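Local coordinates for protein KLLA0E08119p (Kluyveromyces lactis, PDB 3VA7) that is the urea carboxylase part of a larger enzyme and probably carboxylates urea with ATP and biotin, the first step of the allophanate route, at residues Arg423-Thr437 with Leu449-Ala461. Sequence-based numbering, arbitrary orientation.
Sequences RNDAIMKLNQALNET and LRSIASSKMFKEA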
# COMPACT_ATOMS: atom_id res chain seq x y z
N ARG A 423 -16.72 18.10 33.70
CA ARG A 423 -16.89 18.41 32.28
C ARG A 423 -15.62 18.99 31.59
O ARG A 423 -15.22 18.51 30.52
CB ARG A 423 -18.13 19.29 32.01
CG ARG A 423 -18.81 18.88 30.76
CD ARG A 423 -19.94 19.78 30.38
NE ARG A 423 -19.56 20.57 29.24
CZ ARG A 423 -20.12 20.51 28.03
NH1 ARG A 423 -21.14 19.72 27.76
NH2 ARG A 423 -19.65 21.29 27.09
N ASN A 424 -15.00 20.00 32.19
CA ASN A 424 -13.83 20.66 31.58
C ASN A 424 -12.65 19.71 31.47
O ASN A 424 -11.97 19.72 30.47
CB ASN A 424 -13.40 21.95 32.31
CG ASN A 424 -14.42 23.10 32.17
OD1 ASN A 424 -15.03 23.34 31.09
ND2 ASN A 424 -14.62 23.81 33.30
N ASP A 425 -12.41 18.91 32.51
CA ASP A 425 -11.30 17.96 32.47
C ASP A 425 -11.49 16.93 31.33
O ASP A 425 -10.49 16.47 30.69
CB ASP A 425 -11.15 17.24 33.80
CG ASP A 425 -9.83 16.52 33.92
OD1 ASP A 425 -8.87 17.05 33.31
OD2 ASP A 425 -9.73 15.47 34.61
N ALA A 426 -12.77 16.59 31.09
CA ALA A 426 -13.17 15.56 30.15
C ALA A 426 -13.07 16.08 28.74
O ALA A 426 -12.70 15.31 27.81
CB ALA A 426 -14.58 15.15 30.42
N ILE A 427 -13.41 17.37 28.57
CA ILE A 427 -13.34 17.99 27.25
C ILE A 427 -11.88 18.09 26.79
O ILE A 427 -11.58 17.86 25.62
CB ILE A 427 -14.00 19.36 27.23
CG1 ILE A 427 -15.51 19.19 27.19
CG2 ILE A 427 -13.52 20.19 26.02
CD1 ILE A 427 -16.20 20.41 27.63
N MET A 428 -10.99 18.42 27.72
CA MET A 428 -9.59 18.49 27.41
C MET A 428 -9.12 17.08 27.14
O MET A 428 -8.42 16.85 26.15
CB MET A 428 -8.82 19.13 28.56
CG MET A 428 -8.87 20.65 28.56
SD MET A 428 -7.79 21.34 29.89
CE MET A 428 -8.82 21.08 31.42
N LYS A 429 -9.51 16.12 27.97
CA LYS A 429 -9.07 14.75 27.75
C LYS A 429 -9.48 14.26 26.39
O LYS A 429 -8.76 13.48 25.78
CB LYS A 429 -9.53 13.78 28.83
CG LYS A 429 -8.58 13.75 30.00
CD LYS A 429 -9.16 13.08 31.18
CE LYS A 429 -8.21 13.24 32.28
NZ LYS A 429 -8.50 12.23 33.32
N LEU A 430 -10.62 14.74 25.92
CA LEU A 430 -11.19 14.18 24.75
C LEU A 430 -10.42 14.73 23.56
O LEU A 430 -10.11 13.98 22.59
CB LEU A 430 -12.69 14.48 24.65
CG LEU A 430 -13.27 14.24 23.26
CD1 LEU A 430 -13.37 12.73 23.06
CD2 LEU A 430 -14.59 14.95 23.06
N ASN A 431 -10.10 16.02 23.64
CA ASN A 431 -9.28 16.67 22.61
C ASN A 431 -7.93 15.93 22.55
O ASN A 431 -7.53 15.52 21.46
CB ASN A 431 -9.16 18.19 22.78
CG ASN A 431 -10.46 18.95 22.41
OD1 ASN A 431 -10.76 19.19 21.24
ND2 ASN A 431 -11.20 19.38 23.42
N GLN A 432 -7.28 15.67 23.69
CA GLN A 432 -6.01 14.98 23.61
C GLN A 432 -6.22 13.61 22.94
O GLN A 432 -5.51 13.28 21.97
CB GLN A 432 -5.22 14.87 24.94
CG GLN A 432 -3.77 14.30 24.73
CD GLN A 432 -2.96 13.87 26.03
OE1 GLN A 432 -2.98 14.56 27.03
NE2 GLN A 432 -2.20 12.74 25.96
N ALA A 433 -7.20 12.83 23.39
CA ALA A 433 -7.49 11.51 22.79
C ALA A 433 -7.66 11.56 21.26
O ALA A 433 -7.06 10.79 20.53
CB ALA A 433 -8.71 10.83 23.47
N LEU A 434 -8.47 12.49 20.80
CA LEU A 434 -8.68 12.67 19.38
C LEU A 434 -7.39 12.98 18.61
O LEU A 434 -7.21 12.47 17.49
CB LEU A 434 -9.74 13.75 19.13
CG LEU A 434 -11.11 13.29 19.63
CD1 LEU A 434 -12.18 14.26 19.33
CD2 LEU A 434 -11.46 11.92 19.10
N ASN A 435 -6.51 13.77 19.24
CA ASN A 435 -5.22 14.20 18.71
C ASN A 435 -4.27 13.01 18.58
O ASN A 435 -3.35 13.00 17.76
CB ASN A 435 -4.57 15.24 19.64
CG ASN A 435 -5.01 16.71 19.32
OD1 ASN A 435 -6.05 17.00 18.71
ND2 ASN A 435 -4.17 17.65 19.77
N GLU A 436 -4.52 12.01 19.39
CA GLU A 436 -3.59 10.95 19.62
C GLU A 436 -4.10 9.73 18.85
O GLU A 436 -3.49 8.65 18.87
CB GLU A 436 -3.54 10.72 21.12
CG GLU A 436 -2.19 10.52 21.74
CD GLU A 436 -2.14 10.96 23.19
OE1 GLU A 436 -2.22 10.12 24.08
OE2 GLU A 436 -2.01 12.16 23.42
N THR A 437 -5.21 9.93 18.15
CA THR A 437 -5.85 8.89 17.36
C THR A 437 -5.37 8.99 15.92
O THR A 437 -5.73 9.95 15.18
CB THR A 437 -7.40 9.02 17.41
OG1 THR A 437 -7.89 8.58 18.69
CG2 THR A 437 -8.09 8.19 16.29
N LEU A 449 -14.45 15.48 13.96
CA LEU A 449 -14.55 15.29 15.40
C LEU A 449 -13.69 16.28 16.17
O LEU A 449 -14.14 16.80 17.18
CB LEU A 449 -14.13 13.86 15.82
CG LEU A 449 -15.12 12.70 15.96
CD1 LEU A 449 -16.49 13.03 15.42
CD2 LEU A 449 -14.55 11.44 15.33
N ARG A 450 -12.48 16.52 15.69
CA ARG A 450 -11.48 17.34 16.41
C ARG A 450 -11.94 18.78 16.55
O ARG A 450 -11.89 19.39 17.64
CB ARG A 450 -10.15 17.31 15.66
CG ARG A 450 -9.17 16.32 16.19
CD ARG A 450 -8.26 15.96 15.08
NE ARG A 450 -7.44 14.83 15.46
CZ ARG A 450 -6.62 14.22 14.61
NH1 ARG A 450 -6.56 14.67 13.37
NH2 ARG A 450 -5.86 13.19 15.00
N SER A 451 -12.37 19.29 15.41
CA SER A 451 -12.99 20.57 15.26
C SER A 451 -14.21 20.74 16.20
O SER A 451 -14.31 21.76 16.90
CB SER A 451 -13.35 20.76 13.79
OG SER A 451 -14.56 21.46 13.69
N ILE A 452 -15.12 19.75 16.24
CA ILE A 452 -16.26 19.80 17.19
C ILE A 452 -15.79 19.77 18.64
O ILE A 452 -16.00 20.73 19.34
CB ILE A 452 -17.29 18.72 16.97
CG1 ILE A 452 -17.94 18.86 15.60
CG2 ILE A 452 -18.35 18.80 18.03
CD1 ILE A 452 -18.79 17.69 15.26
N ALA A 453 -15.11 18.70 19.05
CA ALA A 453 -14.50 18.61 20.39
C ALA A 453 -13.77 19.89 20.80
O ALA A 453 -13.59 20.18 21.98
CB ALA A 453 -13.54 17.44 20.46
N SER A 454 -13.35 20.66 19.81
CA SER A 454 -12.54 21.87 20.04
C SER A 454 -13.29 23.17 20.10
O SER A 454 -12.72 24.17 20.50
CB SER A 454 -11.54 22.05 18.91
OG SER A 454 -10.38 21.46 19.37
N SER A 455 -14.53 23.14 19.60
CA SER A 455 -15.29 24.34 19.36
C SER A 455 -15.57 25.12 20.65
O SER A 455 -15.47 24.57 21.77
CB SER A 455 -16.59 24.00 18.63
OG SER A 455 -17.34 23.06 19.36
N LYS A 456 -15.87 26.41 20.48
CA LYS A 456 -16.27 27.25 21.59
C LYS A 456 -17.65 26.73 22.00
O LYS A 456 -17.92 26.51 23.20
CB LYS A 456 -16.29 28.73 21.14
CG LYS A 456 -16.61 29.81 22.21
CD LYS A 456 -15.35 30.27 22.96
CE LYS A 456 -15.27 31.83 23.02
NZ LYS A 456 -14.11 32.30 23.85
N MET A 457 -18.50 26.47 20.99
CA MET A 457 -19.80 25.84 21.19
C MET A 457 -19.72 24.71 22.20
O MET A 457 -20.23 24.82 23.32
CB MET A 457 -20.34 25.31 19.88
CG MET A 457 -21.75 24.68 19.98
SD MET A 457 -21.80 22.92 20.36
CE MET A 457 -21.04 22.20 18.89
N PHE A 458 -19.05 23.62 21.84
CA PHE A 458 -19.06 22.48 22.72
C PHE A 458 -18.62 22.87 24.11
O PHE A 458 -19.22 22.42 25.06
CB PHE A 458 -18.20 21.34 22.19
CG PHE A 458 -18.33 20.07 22.97
CD1 PHE A 458 -17.20 19.39 23.42
CD2 PHE A 458 -19.59 19.54 23.27
CE1 PHE A 458 -17.31 18.22 24.13
CE2 PHE A 458 -19.72 18.37 23.98
CZ PHE A 458 -18.60 17.70 24.41
N LYS A 459 -17.61 23.72 24.25
CA LYS A 459 -17.10 24.04 25.58
C LYS A 459 -18.08 24.84 26.41
O LYS A 459 -18.22 24.64 27.62
CB LYS A 459 -15.77 24.79 25.52
CG LYS A 459 -15.01 24.64 26.81
CD LYS A 459 -13.88 25.61 26.89
CE LYS A 459 -13.24 25.54 28.27
NZ LYS A 459 -14.24 25.96 29.29
N GLU A 460 -18.75 25.78 25.77
CA GLU A 460 -19.69 26.62 26.52
C GLU A 460 -20.99 25.86 26.78
O GLU A 460 -21.87 26.32 27.53
CB GLU A 460 -19.88 27.96 25.79
CG GLU A 460 -18.68 28.92 26.01
CD GLU A 460 -18.70 30.15 25.08
OE1 GLU A 460 -17.77 31.00 25.23
OE2 GLU A 460 -19.61 30.28 24.21
N ALA A 461 -21.08 24.67 26.17
CA ALA A 461 -22.18 23.74 26.33
C ALA A 461 -23.40 24.24 25.59
O ALA A 461 -24.50 23.80 25.85
CB ALA A 461 -22.46 23.47 27.83
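Asn431 meets the end of helix 446-454 with both ends of its amide. CG stands beside the backbone N, anti to the carbonyl carbon (chi1 -73°), which folds the amide back along its own helix, where ND2 reaches Ile427 O one turn back as well as Ala453 O at 2.9 Å. Ala453 O lies in the plane of the Asn431 amide, but ND2 sits above the plane of the Ala453 carbonyl. OD1 accepts from Ser454 OG at 3.0 Å. Beside this amide the methyl of Ala453 packs against Leu434 CD1 at 3.6 Å and Leu430 CD2, in the close approach of two nearly antiparallel helices whose segment axes lie 9.5 Å apart. At one end, the extended Arg450 sets its CG against Leu434 CB and grips Leu434 O side-on, NE at 3.1 Å and NH2 at 2.9 Å, both from the same face of that carbonyl. At the other, Phe458 CE1 lies 3.7 Å from Ile427 CG1, while one ring face takes the Arg423 guanidinium in a cation-pi contact, CZ 4.9 Å from the centroid. Ala461 CB covers a face of that guanidinium, whose NH1 forms a salt bridge with Glu269. Both segments belong to the biotin carboxylase C-terminal domain and pack on an antiparallel sheet, Leu430 and Phe458 on Ile364, Ile452 on Ile267. Replacing Asn431 by an alanine is likely to leave Ser454 OG and Ala453 O without these bonds, and Ile427 O without its side-chain donor. The chemistry implies an apolar centre bordered by polar grips, where Arg450 would probably offset the partial negative charge at the C-terminal end of helix 423-435.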